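Local coordinates for chitinase (Paenibacillus sp. FPU-7, PDB 5GZT), which probably hydrolyses beta-1,4 linkages inside chitin and chitodextrin chains, as an endo-acting chitinase with two family 18 glycoside hydrolase regions, at residues B[189-194]-B[274-279]; B[525-530]-B[615-620]. All coordinates share one frame; numbering follows the deposited sequence. Where two conformers were deposited one is given.

Contact 1: B[189-194]-B[274-279]; sequences TASNND and FVQGKI
Ser-191 turns its hydroxyl away from its own backbone N (chi1 -167°), and this sends OG across to the start of the loop at Gln-276. There Gln-276 N donates to Ser-191 OG over 3.1 Å, in a nearly straight bond (166° at the hydrogen). The same OG is also hydrogen-bonded to the carbonyl O of Gln-196. The hydroxyl accepts from Gln-276 N and gives its proton to this carbonyl, which can only accept. Ser-191 CB packs beside the strand end, 3.2 Å from Phe-274 O. Gln-276 reaches back the other way. Its CG lies beside the backbone N, and the chain then runs extended. This lays the amide carbon CD against the backbone of Asn-192, 3.5 Å from Asn-192 C. The NE2 end goes beyond the two segments and is hydrogen-bonded to Asn-616 OD1. Cutting Gln-276 back to an alanine would probably leave Asn-616 OD1 without this mate and uncover the backbone at Asn-192. One hydrogen bond spans the two segments, and the polar ends of both key residues have partners outside them. The bond joins the region of Ser-191 to the break in strand 264-284.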
ATOM      1  N   THR B 189       7.027 -14.983 -14.292  1.00 57.94           N
ATOM      2  CA  THR B 189       5.916 -14.022 -14.300  1.00 54.65           C
ATOM      3  C   THR B 189       6.439 -12.599 -14.084  1.00 53.89           C
ATOM      4  O   THR B 189       7.450 -12.394 -13.407  1.00 47.91           O
ATOM      5  CB  THR B 189       4.976 -14.231 -13.101  1.00 55.47           C
ATOM      6  OG1 THR B 189       5.674 -13.806 -11.926  1.00 55.11           O
ATOM      7  CG2 THR B 189       4.560 -15.713 -12.952  1.00 57.33           C
ATOM      8  N   ALA B 190       5.669 -11.637 -14.583  1.00 50.57           N
ATOM      9  CA  ALA B 190       5.998 -10.236 -14.507  1.00 46.72           C
ATOM     10  C   ALA B 190       4.739  -9.389 -14.459  1.00 46.58           C
ATOM     11  O   ALA B 190       3.638  -9.813 -14.917  1.00 43.83           O
ATOM     12  CB  ALA B 190       6.857  -9.838 -15.707  1.00 49.67           C
ATOM     13  N   SER B 191       4.902  -8.169 -13.917  1.00 41.67           N
ATOM     14  CA  SER B 191       3.850  -7.144 -13.926  1.00 38.37           C
ATOM     15  C   SER B 191       4.425  -5.897 -14.584  1.00 36.53           C
ATOM     16  O   SER B 191       5.614  -5.822 -14.847  1.00 39.52           O
ATOM     17  CB  SER B 191       3.384  -6.846 -12.486  1.00 41.99           C
ATOM     18  OG  SER B 191       2.187  -6.101 -12.499  1.00 43.05           O
ATOM     19  N   ASN B 192       3.581  -4.953 -14.926  1.00 36.38           N
ATOM     20  CA  ASN B 192       4.061  -3.650 -15.375  1.00 41.12           C
ATOM     21  C   ASN B 192       3.294  -2.563 -14.640  1.00 34.34           C
ATOM     22  O   ASN B 192       2.367  -2.868 -13.916  1.00 32.68           O
ATOM     23  CB  ASN B 192       3.900  -3.501 -16.906  1.00 44.82           C
ATOM     24  CG  ASN B 192       2.493  -3.787 -17.380  1.00 50.65           C
ATOM     25  OD1 ASN B 192       1.477  -3.572 -16.675  1.00 44.60           O
ATOM     26  ND2 ASN B 192       2.422  -4.334 -18.574  1.00 58.45           N
ATOM     27  N   ASN B 193       3.662  -1.307 -14.900  1.00 37.30           N
ATOM     28  CA  ASN B 193       3.022  -0.132 -14.312  1.00 36.57           C
ATOM     29  C   ASN B 193       1.504  -0.111 -14.518  1.00 41.12           C
ATOM     30  O   ASN B 193       0.720   0.352 -13.637  1.00 36.33           O
ATOM     31  CB  ASN B 193       3.622   1.122 -14.921  1.00 35.27           C
ATOM     32  CG  ASN B 193       5.073   1.321 -14.566  1.00 33.51           C
ATOM     33  OD1 ASN B 193       5.693   0.602 -13.774  1.00 38.27           O
ATOM     34  ND2 ASN B 193       5.623   2.309 -15.150  1.00 31.72           N
ATOM     35  N   ASP B 194       1.089  -0.656 -15.667  1.00 43.30           N
ATOM     36  CA  ASP B 194      -0.315  -0.718 -16.056  1.00 42.93           C
ATOM     37  C   ASP B 194      -1.109  -1.834 -15.352  1.00 41.49           C
ATOM     38  O   ASP B 194      -2.315  -1.962 -15.563  1.00 40.75           O
ATOM     39  CB  ASP B 194      -0.425  -0.917 -17.589  1.00 48.03           C
ATOM     40  CG  ASP B 194      -0.132   0.366 -18.394  1.00 51.19           C
ATOM     41  OD1 ASP B 194      -0.432   1.502 -17.921  1.00 50.78           O
ATOM     42  OD2 ASP B 194       0.374   0.214 -19.540  1.00 53.23           O
ATOM     43  N   PHE B 274       2.729 -11.413  -8.871  1.00 42.04           N
ATOM     44  CA  PHE B 274       2.578 -10.185  -8.068  1.00 40.20           C
ATOM     45  C   PHE B 274       2.307  -9.022  -8.987  1.00 37.52           C
ATOM     46  O   PHE B 274       3.076  -8.771  -9.910  1.00 50.32           O
ATOM     47  CB  PHE B 274       3.845  -9.988  -7.298  1.00 40.09           C
ATOM     48  CG  PHE B 274       4.193 -11.148  -6.419  1.00 38.29           C
ATOM     49  CD1 PHE B 274       3.519 -11.346  -5.233  1.00 35.94           C
ATOM     50  CD2 PHE B 274       5.148 -12.082  -6.804  1.00 42.66           C
ATOM     51  CE1 PHE B 274       3.813 -12.413  -4.403  1.00 37.24           C
ATOM     52  CE2 PHE B 274       5.434 -13.189  -5.982  1.00 42.41           C
ATOM     53  CZ  PHE B 274       4.758 -13.342  -4.774  1.00 38.03           C
ATOM     54  N   VAL B 275       1.186  -8.353  -8.758  1.00 37.32           N
ATOM     55  CA  VAL B 275       0.755  -7.213  -9.570  1.00 33.88           C
ATOM     56  C   VAL B 275       1.236  -5.929  -8.838  1.00 38.07           C
ATOM     57  O   VAL B 275       1.025  -5.787  -7.623  1.00 30.84           O
ATOM     58  CB  VAL B 275      -0.766  -7.287  -9.814  1.00 36.95           C
ATOM     59  CG1 VAL B 275      -1.315  -6.037 -10.454  1.00 36.89           C
ATOM     60  CG2 VAL B 275      -1.064  -8.483 -10.735  1.00 45.35           C
ATOM     61  N   GLN B 276       1.946  -5.058  -9.566  1.00 34.95           N
ATOM     62  CA  GLN B 276       2.468  -3.809  -9.010  1.00 38.35           C
ATOM     63  C   GLN B 276       1.311  -2.965  -8.412  1.00 32.89           C
ATOM     64  O   GLN B 276       0.142  -3.211  -8.658  1.00 33.06           O
ATOM     65  CB  GLN B 276       3.187  -2.993 -10.097  1.00 31.50           C
ATOM     66  CG  GLN B 276       4.504  -3.557 -10.584  1.00 31.03           C
ATOM     67  CD  GLN B 276       5.112  -2.680 -11.698  1.00 31.44           C
ATOM     68  OE1 GLN B 276       4.731  -1.516 -11.878  1.00 27.11           O
ATOM     69  NE2 GLN B 276       6.062  -3.234 -12.445  1.00 31.88           N
ATOM     70  N   GLY B 277       1.668  -1.938  -7.651  1.00 33.88           N
ATOM     71  CA  GLY B 277       0.694  -0.962  -7.173  1.00 26.69           C
ATOM     72  C   GLY B 277       0.232  -1.106  -5.727  1.00 24.09           C
ATOM     73  O   GLY B 277      -0.715  -0.442  -5.301  1.00 26.78           O
ATOM     74  N   LYS B 278       0.921  -1.865  -4.927  1.00 21.61           N
ATOM     75  CA  LYS B 278       0.504  -1.944  -3.531  1.00 25.17           C
ATOM     76  C   LYS B 278       0.837  -0.632  -2.780  1.00 26.33           C
ATOM     77  O   LYS B 278       1.899  -0.004  -3.011  1.00 25.47           O
ATOM     78  CB  LYS B 278       1.201  -3.081  -2.801  1.00 25.88           C
ATOM     79  CG  LYS B 278       0.713  -4.477  -3.126  1.00 28.80           C
ATOM     80  CD  LYS B 278       1.280  -5.458  -2.083  1.00 29.24           C
ATOM     81  CE  LYS B 278       2.751  -5.779  -2.237  1.00 29.08           C
ATOM     82  NZ  LYS B 278       2.811  -6.839  -3.302  1.00 33.15           N
ATOM     83  N   ILE B 279      -0.058  -0.245  -1.882  1.00 28.00           N
ATOM     84  CA  ILE B 279       0.194   0.877  -0.953  1.00 26.23           C
ATOM     85  C   ILE B 279      -0.065   0.374   0.421  1.00 24.71           C
ATOM     86  O   ILE B 279      -1.183   0.058   0.744  1.00 27.91           O
ATOM     87  CB  ILE B 279      -0.640   2.096  -1.262  1.00 27.20           C
ATOM     88  CG1 ILE B 279      -0.328   2.611  -2.688  1.00 28.08           C
ATOM     89  CG2 ILE B 279      -0.304   3.173  -0.229  1.00 28.54           C
ATOM     90  CD1 ILE B 279      -1.323   3.643  -3.168  1.00 28.28           C
TER

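Contact 2: B[525-530]-B[615-620]; sequences EKLMVG and NNLAGF. With FMT (formic acid), chain G.
Val-529 and Leu-617 meet methyl to methyl, with CG2 of the valine 3.5 Å from CD1 of the leucine. The two side chains cross obliquely. Val-529 points to the same face of the sheet as Phe-620. On that face it also packs against helices 510-519 and 602-614, and Phe-620 touches Ile-612 of the latter.

Met-528 points to the other face and behaves differently. Its chain bends twice (chi2 -80°, chi3 -71°) and folds over the neighbouring backbone. SD comes to 3.4 Å from Gly-619 N, and CE lies 3.4 Å from Phe-620 O. Met-528 also touches Lys-278 and Val-280 of the first barrel strand. Any CB on Gly-619 would sit tight against this sulfur, and the backbone angles there also call for glycine. Ala-618 points its methyl at residues 525-530, where CB is 3.4 Å from Leu-527 O.

Two backbone bonds join the segments. Ala-618 N donates to Leu-527 O at 2.9 Å, from above the carbonyl plane (39° out of it). Val-529 N donates to Gly-619 O at 3.0 Å. Phe-620 CA adds a CH contact to Val-529 O. Lys-526 extends its chain, and NZ is hydrogen-bonded to O2 of a formic acid at 2.8 Å. That molecule probably comes from the crystallisation liquor. The same NZ also bonds to the carbonyls of Thr-473 and Leu-476.

Asn-616, with positive phi, is the C-prime residue of the Schellman motif that ends helix 602-614. The chain then enters strand 619-623, parallel to its neighbour 527-532, as in the TIM barrel of family 18 glycoside hydrolases.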
ATOM      1  N   GLU B 525       9.963  -7.118  -7.954  1.00 28.37           N
ATOM      2  CA  GLU B 525       8.614  -7.616  -7.701  0.50 29.68           C
ATOM      3  C   GLU B 525       8.189  -7.701  -6.211  1.00 26.23           C
ATOM      4  O   GLU B 525       7.009  -7.671  -5.866  1.00 26.77           O
ATOM      5  CB  GLU B 525       8.525  -9.059  -8.292  0.50 31.82           C
ATOM      6  CG  GLU B 525       7.142  -9.451  -8.769  0.50 35.02           C
ATOM      7  CD  GLU B 525       7.184 -10.523  -9.835  0.50 35.08           C
ATOM      8  OE1 GLU B 525       6.392 -10.472 -10.832  0.50 33.72           O
ATOM      9  OE2 GLU B 525       8.039 -11.408  -9.647  0.50 41.64           O
ATOM     10  N   LYS B 526       9.160  -7.954  -5.367  1.00 23.01           N
ATOM     11  CA  LYS B 526       8.902  -8.238  -3.965  1.00 26.75           C
ATOM     12  C   LYS B 526       9.484  -7.111  -3.064  1.00 29.33           C
ATOM     13  O   LYS B 526       9.677  -7.315  -1.818  1.00 29.19           O
ATOM     14  CB  LYS B 526       9.539  -9.601  -3.591  1.00 29.58           C
ATOM     15  CG  LYS B 526       8.795 -10.819  -4.130  1.00 29.25           C
ATOM     16  CD  LYS B 526       9.308 -12.141  -3.579  1.00 33.89           C
ATOM     17  CE  LYS B 526       8.213 -13.230  -3.772  1.00 38.07           C
ATOM     18  NZ  LYS B 526       8.648 -14.477  -3.103  1.00 36.75           N
ATOM     19  N   LEU B 527       9.834  -5.962  -3.669  1.00 25.83           N
ATOM     20  CA  LEU B 527      10.422  -4.869  -2.876  1.00 26.45           C
ATOM     21  C   LEU B 527       9.468  -3.709  -2.780  1.00 27.05           C
ATOM     22  O   LEU B 527       9.136  -3.085  -3.825  1.00 27.56           O
ATOM     23  CB  LEU B 527      11.713  -4.378  -3.476  1.00 29.94           C
ATOM     24  CG  LEU B 527      12.873  -5.368  -3.312  1.00 28.65           C
ATOM     25  CD1 LEU B 527      14.011  -4.759  -4.102  1.00 27.83           C
ATOM     26  CD2 LEU B 527      13.286  -5.587  -1.871  1.00 27.95           C
ATOM     27  N   MET B 528       9.055  -3.389  -1.556  1.00 23.84           N
ATOM     28  CA  MET B 528       8.253  -2.183  -1.324  1.00 23.77           C
ATOM     29  C   MET B 528       9.232  -1.115  -0.824  1.00 25.01           C
ATOM     30  O   MET B 528      10.103  -1.325   0.063  1.00 23.60           O
ATOM     31  CB  MET B 528       7.189  -2.389  -0.282  1.00 25.47           C
ATOM     32  CG  MET B 528       6.099  -3.352  -0.634  1.00 22.47           C
ATOM     33  SD  MET B 528       4.817  -2.748  -1.667  1.00 25.05           S
ATOM     34  CE  MET B 528       3.934  -1.634  -0.569  1.00 24.57           C
ATOM     35  N   VAL B 529       9.059   0.051  -1.398  1.00 22.95           N
ATOM     36  CA  VAL B 529       9.867   1.189  -1.012  1.00 22.32           C
ATOM     37  C   VAL B 529       9.192   1.911   0.152  1.00 19.71           C
ATOM     38  O   VAL B 529       7.983   2.195   0.071  1.00 21.64           O
ATOM     39  CB  VAL B 529      10.018   2.103  -2.230  1.00 23.53           C
ATOM     40  CG1 VAL B 529      10.491   3.510  -1.845  1.00 23.65           C
ATOM     41  CG2 VAL B 529      10.964   1.414  -3.214  1.00 26.72           C
ATOM     42  N   GLY B 530       9.977   2.293   1.145  1.00 21.23           N
ATOM     43  CA  GLY B 530       9.441   3.022   2.317  1.00 19.72           C
ATOM     44  C   GLY B 530       9.520   4.577   2.241  1.00 18.55           C
ATOM     45  O   GLY B 530      10.492   5.168   1.735  1.00 16.88           O
ATOM     46  N   ASN B 615      11.392   1.244 -11.614  1.00 23.89           N
ATOM     47  CA  ASN B 615      12.114  -0.016 -11.352  1.00 26.24           C
ATOM     48  C   ASN B 615      11.229  -1.235 -11.180  1.00 25.95           C
ATOM     49  O   ASN B 615      11.684  -2.239 -10.672  1.00 29.67           O
ATOM     50  CB  ASN B 615      13.000   0.167 -10.198  1.00 25.83           C
ATOM     51  CG  ASN B 615      14.030   1.164 -10.482  1.00 28.77           C
ATOM     52  OD1 ASN B 615      15.017   0.820 -11.077  1.00 31.23           O
ATOM     53  ND2 ASN B 615      13.804   2.438 -10.110  1.00 27.98           N
ATOM     54  N   ASN B 616       9.960  -1.107 -11.546  1.00 22.33           N
ATOM     55  CA  ASN B 616       8.993  -2.147 -11.416  1.00 30.40           C
ATOM     56  C   ASN B 616       9.032  -2.811 -10.043  1.00 31.78           C
ATOM     57  O   ASN B 616       9.007  -4.033  -9.912  1.00 26.54           O
ATOM     58  CB  ASN B 616       9.129  -3.139 -12.588  1.00 29.17           C
ATOM     59  CG  ASN B 616       8.824  -2.468 -13.878  1.00 29.20           C
ATOM     60  OD1 ASN B 616       7.697  -2.042 -14.166  1.00 35.50           O
ATOM     61  ND2 ASN B 616       9.827  -2.319 -14.647  1.00 33.63           N
ATOM     62  N   LEU B 617       8.967  -1.948  -9.020  1.00 28.82           N
ATOM     63  CA  LEU B 617       8.883  -2.420  -7.630  1.00 24.56           C
ATOM     64  C   LEU B 617       7.454  -2.695  -7.254  1.00 22.44           C
ATOM     65  O   LEU B 617       6.496  -2.427  -7.997  1.00 24.60           O
ATOM     66  CB  LEU B 617       9.623  -1.409  -6.711  1.00 23.57           C
ATOM     67  CG  LEU B 617      11.022  -1.074  -7.158  1.00 23.65           C
ATOM     68  CD1 LEU B 617      11.725  -0.002  -6.325  1.00 24.40           C
ATOM     69  CD2 LEU B 617      11.873  -2.311  -7.115  1.00 27.25           C
ATOM     70  N   ALA B 618       7.299  -3.312  -6.097  1.00 25.79           N
ATOM     71  CA  ALA B 618       5.990  -3.821  -5.615  1.00 25.93           C
ATOM     72  C   ALA B 618       4.992  -2.713  -5.230  1.00 25.89           C
ATOM     73  O   ALA B 618       3.727  -2.874  -5.302  1.00 22.35           O
ATOM     74  CB  ALA B 618       6.252  -4.767  -4.428  1.00 26.38           C
ATOM     75  N   GLY B 619       5.558  -1.580  -4.814  1.00 22.18           N
ATOM     76  CA  GLY B 619       4.742  -0.469  -4.388  1.00 20.54           C
ATOM     77  C   GLY B 619       5.415   0.413  -3.328  1.00 22.91           C
ATOM     78  O   GLY B 619       6.668   0.371  -3.150  1.00 22.60           O
ATOM     79  N   PHE B 620       4.556   1.163  -2.611  1.00 21.65           N
ATOM     80  CA  PHE B 620       4.916   2.213  -1.704  1.00 19.95           C
ATOM     81  C   PHE B 620       4.405   1.882  -0.312  1.00 19.92           C
ATOM     82  O   PHE B 620       3.202   1.703  -0.097  1.00 18.53           O
ATOM     83  CB  PHE B 620       4.294   3.527  -2.219  1.00 20.72           C
ATOM     84  CG  PHE B 620       5.021   4.813  -1.754  1.00 20.73           C
ATOM     85  CD1 PHE B 620       5.364   5.035  -0.400  1.00 20.69           C
ATOM     86  CD2 PHE B 620       5.236   5.862  -2.629  1.00 20.76           C
ATOM     87  CE1 PHE B 620       6.004   6.205   0.002  1.00 18.24           C
ATOM     88  CE2 PHE B 620       5.864   7.021  -2.206  1.00 19.25           C
ATOM     89  CZ  PHE B 620       6.230   7.186  -0.881  1.00 17.52           C
TER
HETATM   90  C   FMT G4005       5.722 -16.392  -2.518  1.00 61.39           C
HETATM   91  O1  FMT G4005       5.951 -17.124  -1.538  1.00 56.89           O
HETATM   92  O2  FMT G4005       6.547 -16.265  -3.579  1.00 49.89           O

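In the fold
The two contacts lie side by side, with centres 9 Å apart, and follow each other in series along the chain. Strand 264-284 connects them. Its early part pairs with strand 251-261, and its later part enters the TIM barrel as the first strand, next to strand 619-623. The junction is direct: Lys-278 O and Phe-620 N are 2.9 Å apart, probably hydrogen-bonded. Contact 2 joins the last two barrel strands, and strand 264-284 closes the ring beside strand 619-623. Contact 1 brings the antiparallel sheet of strand 184-191 up to the N-terminal ends of the barrel strands that contact 2 pairs.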